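Local coordinates for protein GH59 galactosidase (Clostridium cellulolyticum, PDB 2V4V) that binds xylose through its family 6 carbohydrate-binding module, the part present here of a larger enzyme that probably hydrolyses plant cell-wall polysaccharides, at residues 52-57 and 122-127; 81-86 and 93-98; 39-44 and 108-113. All coordinates share one frame; numbering follows the deposited sequence.

In the fold
The module folds as a two-sheet beta sandwich. Interaction 1 lies in the four-stranded sheet and interaction 3 in the five-stranded one, while interaction 2 brings outer strands of the two sheets together. Strand 52-59 of interaction 1 neighbours strand 91-98 of interaction 2, with probable hydrogen bonds Ala55 N to Ala95 O and Val57 O to Thr93 N, both 2.8 Å. Across the core, Phe125 CE2 meets Tyr41 CZ at 3.6 Å, joining interactions 1 and 3. Interactions 2 and 3 do not touch: their nearest atoms are about 7 Å apart and their centres about 16 Å. Asn123 of interaction 1 binds sodium, and the Leu122 side chain lies about 9 Å from the bound xylose.

Interaction 1: 52-57 and 122-127; sequences GFQARV and LNWFTF. With NA (sodium ion), chain C.
Arg56 lays its aliphatic base on the indole of Trp124: CB of Arg56 lies 3.6 Å from the centroid of the five-membered ring, 14° off its normal, a CH-pi contact over the face. Arg56 CG, anti to the backbone N (chi1 -173°), is 3.5 Å from Trp124 NE1; beyond it the chain bends, carrying the guanidinium, its plane 12° from that of the indole, to salt bridges with Glu25 and Asp94. Gln54, on the same face of the sheet, is extended; its amide stands steeply to the indole, NE2 being 4.1 Å from Trp124 CH2 and weakly hydrogen-bonded to Asp94, while OE1 rests beside the methyl of Thr126. Arg6 adds a cation-pi contact to Trp124.

On the opposite face, the edge of Phe53 is directed at the face of Phe127, with Phe53 CD1 3.7 Å from Phe127 CE1. Phe125 joins this aromatic cluster.

The antiparallel strands are tied by reciprocal bonds between Gln54 and Thr126, and by Arg56 N to Trp124 O at 2.9 Å. Arg56 O, however, accepts Asn123 N at 2.8 Å, one residue out of step, marking a beta bulge at Asn123 and Trp124. There sodium sits 2.4 Å from Asn123 O and 2.4 Å from Asn123 OD1, with a water, Glu8, Glu10 and Glu28 completing its shell; Asn123 ND2 is hydrogen-bonded to Glu25.

The chemistry is thus divided: aromatic core on one face, charged and polar groups around an indole on the other, and a two-point metal grip whose residue is held by a strand bond and by Glu25.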
# COMPACT_ATOMS: atom_id res chain seq x y z
N GLY A 52 -4.45 12.68 0.02
CA GLY A 52 -3.28 12.02 0.59
C GLY A 52 -3.46 10.54 0.84
O GLY A 52 -4.56 10.02 0.74
N PHE A 53 -2.36 9.90 1.23
CA PHE A 53 -2.33 8.43 1.47
C PHE A 53 -1.36 8.18 2.62
O PHE A 53 -0.30 8.82 2.70
CB PHE A 53 -1.82 7.76 0.20
CG PHE A 53 -1.51 6.27 0.31
CD1 PHE A 53 -2.47 5.31 -0.00
CD2 PHE A 53 -0.21 5.84 0.62
CE1 PHE A 53 -2.14 3.96 -0.00
CE2 PHE A 53 0.12 4.49 0.63
CZ PHE A 53 -0.86 3.55 0.32
N GLN A 54 -1.75 7.26 3.51
CA GLN A 54 -0.97 6.90 4.68
C GLN A 54 -0.89 5.40 4.73
O GLN A 54 -1.93 4.71 4.65
CB GLN A 54 -1.66 7.47 5.93
CG GLN A 54 -1.00 7.17 7.28
CD GLN A 54 -1.91 7.52 8.46
OE1 GLN A 54 -3.12 7.73 8.29
NE2 GLN A 54 -1.33 7.54 9.66
N ALA A 55 0.33 4.88 4.84
CA ALA A 55 0.52 3.42 4.93
C ALA A 55 1.33 3.06 6.18
O ALA A 55 2.31 3.74 6.51
CB ALA A 55 1.24 2.91 3.70
N ARG A 56 0.88 1.99 6.85
CA ARG A 56 1.58 1.51 8.06
C ARG A 56 2.56 0.41 7.65
O ARG A 56 2.13 -0.65 7.23
CB ARG A 56 0.54 0.99 9.06
CG ARG A 56 1.09 0.63 10.41
CD ARG A 56 1.51 1.91 11.16
NE ARG A 56 2.08 1.54 12.45
CZ ARG A 56 2.68 2.39 13.29
NH1 ARG A 56 2.76 3.69 12.98
NH2 ARG A 56 3.19 1.93 14.43
N VAL A 57 3.85 0.72 7.68
CA VAL A 57 4.87 -0.11 7.02
C VAL A 57 6.08 -0.39 7.89
O VAL A 57 6.41 0.40 8.80
CB VAL A 57 5.40 0.58 5.75
CG1 VAL A 57 4.36 0.48 4.60
CG2 VAL A 57 5.76 2.03 6.07
N LEU A 122 3.48 -4.39 4.82
CA LEU A 122 2.38 -3.40 4.84
C LEU A 122 1.31 -3.95 5.76
O LEU A 122 0.80 -5.03 5.51
CB LEU A 122 1.82 -3.16 3.42
CG LEU A 122 0.59 -2.28 3.27
CD1 LEU A 122 0.92 -0.79 3.63
CD2 LEU A 122 0.17 -2.35 1.80
N ASN A 123 0.98 -3.19 6.81
CA ASN A 123 -0.02 -3.61 7.76
C ASN A 123 -1.43 -3.16 7.33
O ASN A 123 -2.35 -3.96 7.14
CB ASN A 123 0.36 -3.05 9.15
CG ASN A 123 -0.62 -3.42 10.24
OD1 ASN A 123 -1.64 -4.11 10.02
ND2 ASN A 123 -0.33 -2.95 11.47
N TRP A 124 -1.58 -1.86 7.07
CA TRP A 124 -2.85 -1.28 6.64
C TRP A 124 -2.55 0.05 5.93
O TRP A 124 -1.43 0.51 5.96
CB TRP A 124 -3.83 -1.09 7.82
CG TRP A 124 -3.34 -0.25 8.95
CD1 TRP A 124 -2.76 -0.71 10.11
CD2 TRP A 124 -3.34 1.18 9.05
NE1 TRP A 124 -2.41 0.33 10.92
CE2 TRP A 124 -2.78 1.50 10.30
CE3 TRP A 124 -3.83 2.21 8.23
CZ2 TRP A 124 -2.62 2.83 10.74
CZ3 TRP A 124 -3.66 3.53 8.65
CH2 TRP A 124 -3.09 3.82 9.90
N PHE A 125 -3.55 0.61 5.24
CA PHE A 125 -3.34 1.93 4.68
C PHE A 125 -4.68 2.64 4.67
O PHE A 125 -5.75 2.04 4.90
CB PHE A 125 -2.80 1.82 3.24
CG PHE A 125 -3.71 1.03 2.33
CD1 PHE A 125 -4.57 1.72 1.49
CD2 PHE A 125 -3.69 -0.36 2.30
CE1 PHE A 125 -5.42 1.05 0.64
CE2 PHE A 125 -4.55 -1.04 1.46
CZ PHE A 125 -5.39 -0.35 0.63
N THR A 126 -4.62 3.93 4.37
CA THR A 126 -5.87 4.70 4.21
C THR A 126 -5.61 5.92 3.34
O THR A 126 -4.43 6.32 3.16
CB THR A 126 -6.43 5.19 5.60
OG1 THR A 126 -7.76 5.72 5.45
CG2 THR A 126 -5.47 6.22 6.24
N PHE A 127 -6.67 6.52 2.79
CA PHE A 127 -6.51 7.81 2.12
C PHE A 127 -7.07 8.94 3.01
O PHE A 127 -7.91 8.71 3.88
CB PHE A 127 -7.25 7.85 0.80
CG PHE A 127 -6.66 6.95 -0.23
CD1 PHE A 127 -5.75 7.45 -1.17
CD2 PHE A 127 -7.00 5.58 -0.28
CE1 PHE A 127 -5.20 6.62 -2.16
CE2 PHE A 127 -6.48 4.74 -1.28
CZ PHE A 127 -5.55 5.24 -2.19
NA NA C . -3.05 -5.61 8.72
O HOH W 1 -4.52 -6.85 10.29

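Interaction 2: 81-86 and 93-98; sequences CPVAGT and TDAKCT
The Ala95-Lys96 peptide group has the sulfur of Cys81 over one face: SG of Cys81 is 3.7 Å from Ala95 C and 3.6 Å from Lys96 N, almost straight above the C-N bond. Neither segment supplies an aromatic ring, and the one ring, the pyrrolidine of Pro82, meets the other strand by one corner, its CD lying 3.8 Å from Lys96 O and also near Cys97 CB. Cys81 reaches the peptide face because its SG is turned trans to its own amide nitrogen, at a chi1 of -169°.

The surrounding packing is close and largely apolar. Cys97 directs its sulfur at the backbone of the facing strand, with SG 3.6 Å from Cys81 CA and equally near Cys81 CB. The two sulfurs, Cys81 SG and Cys97 SG, are 4.1 Å apart, too far for a disulfide. Ala95 points its methyl toward the same strand, CB lying 3.5 Å from Pro82 O, with Val83 CG2 further out. Beyond the strand end, Thr86 and Thr93 run antiparallel alongside each other, methyl against methyl, CG2 of Thr86 to CG2 of Thr93 at 3.6 Å, while the Thr86 hydroxyl is bound to Thr91 and Ser59.

The strand axes approach to 5.6 Å at 152°, yet their backbones bond elsewhere: Cys81 and Val83 pair with Ile66 and Gly64, and Thr93 and Ala95 with Val57 and Ala55. Outer strands of the two sheets therefore close one side of the sandwich mainly through sulfur, methyl, proline-ring and peptide-face contacts, a junction governed by shape rather than by hydrogen bonding between them.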
# COMPACT_ATOMS: atom_id res chain seq x y z
N CYS A 81 4.16 6.47 -2.87
CA CYS A 81 4.41 6.66 -1.43
C CYS A 81 5.81 6.14 -1.13
O CYS A 81 6.07 4.93 -1.27
CB CYS A 81 3.44 5.82 -0.65
SG CYS A 81 3.49 6.26 1.12
N PRO A 82 6.73 7.03 -0.71
CA PRO A 82 8.06 6.52 -0.41
C PRO A 82 8.05 5.82 0.92
O PRO A 82 7.46 6.29 1.90
CB PRO A 82 8.93 7.79 -0.33
CG PRO A 82 7.98 8.85 0.17
CD PRO A 82 6.60 8.48 -0.45
N VAL A 83 8.76 4.68 0.98
CA VAL A 83 8.89 3.91 2.23
C VAL A 83 10.36 3.74 2.60
O VAL A 83 11.15 3.37 1.73
CB VAL A 83 8.29 2.48 2.06
CG1 VAL A 83 8.59 1.65 3.29
CG2 VAL A 83 6.76 2.54 1.75
N ALA A 84 10.70 4.00 3.86
CA ALA A 84 12.09 3.94 4.31
C ALA A 84 12.27 2.87 5.38
O ALA A 84 11.34 2.54 6.12
CB ALA A 84 12.53 5.30 4.83
N GLY A 85 13.48 2.34 5.46
CA GLY A 85 13.81 1.27 6.42
C GLY A 85 13.35 1.67 7.82
O GLY A 85 13.30 2.87 8.18
N THR A 86 13.01 0.68 8.64
CA THR A 86 12.66 0.94 10.05
C THR A 86 13.55 0.12 11.00
O THR A 86 13.37 0.14 12.23
CB THR A 86 11.21 0.54 10.35
OG1 THR A 86 11.04 -0.86 10.08
CG2 THR A 86 10.25 1.36 9.52
N THR A 93 6.07 2.08 11.03
CA THR A 93 5.96 3.53 11.04
C THR A 93 4.93 3.95 9.97
O THR A 93 4.34 3.09 9.32
CB THR A 93 7.30 4.17 10.78
OG1 THR A 93 7.26 5.56 11.16
CG2 THR A 93 7.74 3.97 9.32
N ASP A 94 4.66 5.26 9.87
CA ASP A 94 3.72 5.78 8.88
C ASP A 94 4.48 6.36 7.69
O ASP A 94 5.31 7.27 7.82
CB ASP A 94 2.85 6.89 9.48
CG ASP A 94 1.88 6.41 10.57
OD1 ASP A 94 1.61 5.19 10.73
OD2 ASP A 94 1.32 7.30 11.24
N ALA A 95 4.19 5.82 6.51
CA ALA A 95 4.72 6.39 5.26
C ALA A 95 3.57 7.19 4.67
O ALA A 95 2.39 6.77 4.78
CB ALA A 95 5.19 5.28 4.31
N LYS A 96 3.87 8.34 4.05
CA LYS A 96 2.77 9.21 3.63
C LYS A 96 3.15 9.89 2.30
O LYS A 96 4.32 10.19 2.06
CB LYS A 96 2.56 10.30 4.70
CG LYS A 96 2.01 9.67 6.01
CD LYS A 96 2.02 10.62 7.19
CE LYS A 96 3.40 10.69 7.86
NZ LYS A 96 3.28 11.44 9.16
N CYS A 97 2.12 10.19 1.50
CA CYS A 97 2.33 10.95 0.27
C CYS A 97 1.06 11.69 -0.14
O CYS A 97 -0.06 11.42 0.38
CB CYS A 97 2.81 10.07 -0.89
SG CYS A 97 1.54 8.84 -1.40
N THR A 98 1.24 12.66 -1.04
CA THR A 98 0.07 13.28 -1.62
C THR A 98 -0.50 12.41 -2.74
O THR A 98 0.18 11.55 -3.32
CB THR A 98 0.43 14.67 -2.19
OG1 THR A 98 1.47 14.54 -3.15
CG2 THR A 98 0.85 15.62 -1.06

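Interaction 3: 39-44 and 108-113; sequences TVYNNV and VYLVFK
Thr39 and Leu110 exchange two backbone hydrogen bonds, Leu110 N to Thr39 O at 2.8 Å being the shorter, and Tyr41 and Val108 exchange two more, including Tyr41 N to Val108 O at 2.8 Å. With a strand angle of 166°, these rings of bonds fix an antiparallel register in which Val40 and Tyr109 form the non-hydrogen-bonded pair between them. On the inner face, Thr39 OG1 donates to Tyr41 OH at 2.9 Å; Tyr41 OH is also hydrogen-bonded to Ala9 O, so the phenol oxygen has two hydrogen-bond partners.

Val40 has CG1 anti to its backbone N (chi1 -170°) and CG2 anti to its carbonyl carbon, which sets both methyls against Tyr109: CG1 is 3.6 Å from the ring centroid, 16° off its normal, and CG2 of Val40 only 3.3 Å from Tyr109 CE1. On the opposite face, the Tyr41 side chain crosses Leu110 at about a right angle, CE1 of Tyr41 lying 3.9 Å from Leu110 CD1, and Thr39 OG1 approaches Phe112 CZ. Past the corner at Asn43, Val44 CG2 returns to meet Val108 CG2 at 3.9 Å.

Leu110 and Tyr41 continue inward onto Phe125, and Leu110 also onto Leu122, both residues of the other sheet. Two adjacent interior strands with a hydrophobic face turned to a second antiparallel sheet are characteristic of the beta-sandwich jelly roll of family 6 carbohydrate-binding modules.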
# COMPACT_ATOMS: atom_id res chain seq x y z
N THR A 39 -0.78 -5.65 -4.60
CA THR A 39 -2.05 -6.11 -4.08
C THR A 39 -3.13 -5.22 -4.69
O THR A 39 -2.84 -4.08 -5.10
CB THR A 39 -2.14 -6.04 -2.51
OG1 THR A 39 -1.74 -4.74 -2.05
CG2 THR A 39 -1.27 -7.10 -1.85
N VAL A 40 -4.36 -5.73 -4.67
CA VAL A 40 -5.49 -5.03 -5.32
C VAL A 40 -6.68 -4.96 -4.33
O VAL A 40 -6.98 -5.97 -3.67
CB VAL A 40 -6.01 -5.81 -6.55
CG1 VAL A 40 -7.04 -4.90 -7.32
CG2 VAL A 40 -4.88 -6.36 -7.43
N TYR A 41 -7.33 -3.81 -4.24
CA TYR A 41 -8.48 -3.61 -3.39
C TYR A 41 -9.65 -3.10 -4.26
O TYR A 41 -9.59 -2.05 -4.74
CB TYR A 41 -8.10 -2.62 -2.24
CG TYR A 41 -6.85 -3.08 -1.54
CD1 TYR A 41 -5.60 -2.81 -2.05
CD2 TYR A 41 -6.92 -3.89 -0.44
CE1 TYR A 41 -4.48 -3.31 -1.47
CE2 TYR A 41 -5.81 -4.36 0.17
CZ TYR A 41 -4.59 -4.12 -0.36
OH TYR A 41 -3.47 -4.63 0.23
N ASN A 42 -10.66 -3.96 -4.47
CA ASN A 42 -11.71 -3.62 -5.42
C ASN A 42 -12.69 -2.60 -4.88
O ASN A 42 -13.00 -2.57 -3.68
CB ASN A 42 -12.50 -4.86 -5.84
CG ASN A 42 -11.68 -5.83 -6.70
OD1 ASN A 42 -10.54 -5.57 -7.05
ND2 ASN A 42 -12.28 -6.97 -7.03
N ASN A 43 -13.26 -1.84 -5.81
CA ASN A 43 -14.43 -1.01 -5.51
C ASN A 43 -14.19 -0.06 -4.35
O ASN A 43 -15.00 -0.00 -3.38
CB ASN A 43 -15.62 -1.90 -5.17
CG ASN A 43 -15.96 -2.85 -6.29
OD1 ASN A 43 -15.74 -2.54 -7.46
ND2 ASN A 43 -16.49 -4.04 -5.93
N VAL A 44 -13.08 0.65 -4.41
CA VAL A 44 -12.81 1.68 -3.43
C VAL A 44 -13.47 3.00 -3.89
O VAL A 44 -13.28 3.43 -5.04
CB VAL A 44 -11.30 1.91 -3.25
CG1 VAL A 44 -11.05 3.03 -2.29
CG2 VAL A 44 -10.59 0.61 -2.75
N VAL A 108 -8.13 -0.35 -6.51
CA VAL A 108 -6.88 0.29 -6.19
C VAL A 108 -5.78 -0.78 -6.22
O VAL A 108 -5.86 -1.76 -5.47
CB VAL A 108 -6.93 0.98 -4.81
CG1 VAL A 108 -5.54 1.35 -4.36
CG2 VAL A 108 -7.80 2.24 -4.86
N TYR A 109 -4.74 -0.54 -7.05
CA TYR A 109 -3.56 -1.41 -7.09
C TYR A 109 -2.45 -0.73 -6.37
O TYR A 109 -2.06 0.38 -6.75
CB TYR A 109 -3.12 -1.66 -8.54
CG TYR A 109 -4.07 -2.58 -9.27
CD1 TYR A 109 -3.69 -3.88 -9.64
CD2 TYR A 109 -5.37 -2.15 -9.60
CE1 TYR A 109 -4.57 -4.74 -10.33
CE2 TYR A 109 -6.26 -2.99 -10.27
CZ TYR A 109 -5.86 -4.28 -10.62
OH TYR A 109 -6.77 -5.09 -11.30
N LEU A 110 -1.93 -1.40 -5.32
CA LEU A 110 -0.71 -0.94 -4.68
C LEU A 110 0.44 -1.78 -5.26
O LEU A 110 0.51 -2.98 -5.03
CB LEU A 110 -0.80 -1.06 -3.16
CG LEU A 110 -2.00 -0.36 -2.49
CD1 LEU A 110 -1.84 -0.54 -1.00
CD2 LEU A 110 -2.02 1.15 -2.88
N VAL A 111 1.29 -1.12 -6.07
CA VAL A 111 2.31 -1.78 -6.85
C VAL A 111 3.66 -1.44 -6.23
O VAL A 111 3.99 -0.27 -6.02
CB VAL A 111 2.28 -1.37 -8.34
CG1 VAL A 111 3.35 -2.15 -9.13
CG2 VAL A 111 0.87 -1.63 -8.94
N PHE A 112 4.41 -2.47 -5.83
CA PHE A 112 5.56 -2.24 -4.96
C PHE A 112 6.81 -2.21 -5.81
O PHE A 112 7.10 -3.16 -6.54
CB PHE A 112 5.63 -3.37 -3.91
CG PHE A 112 4.30 -3.57 -3.18
CD1 PHE A 112 3.67 -2.46 -2.58
CD2 PHE A 112 3.70 -4.81 -3.13
CE1 PHE A 112 2.43 -2.62 -1.92
CE2 PHE A 112 2.49 -5.01 -2.46
CZ PHE A 112 1.84 -3.91 -1.85
N LYS A 113 7.56 -1.11 -5.71
CA LYS A 113 8.72 -0.95 -6.58
C LYS A 113 9.96 -0.58 -5.78
O LYS A 113 9.87 0.15 -4.78
CB LYS A 113 8.45 0.14 -7.62
CG LYS A 113 7.27 -0.16 -8.54
CD LYS A 113 7.60 -1.22 -9.59
CE LYS A 113 6.55 -1.28 -10.73
NZ LYS A 113 6.20 0.02 -11.46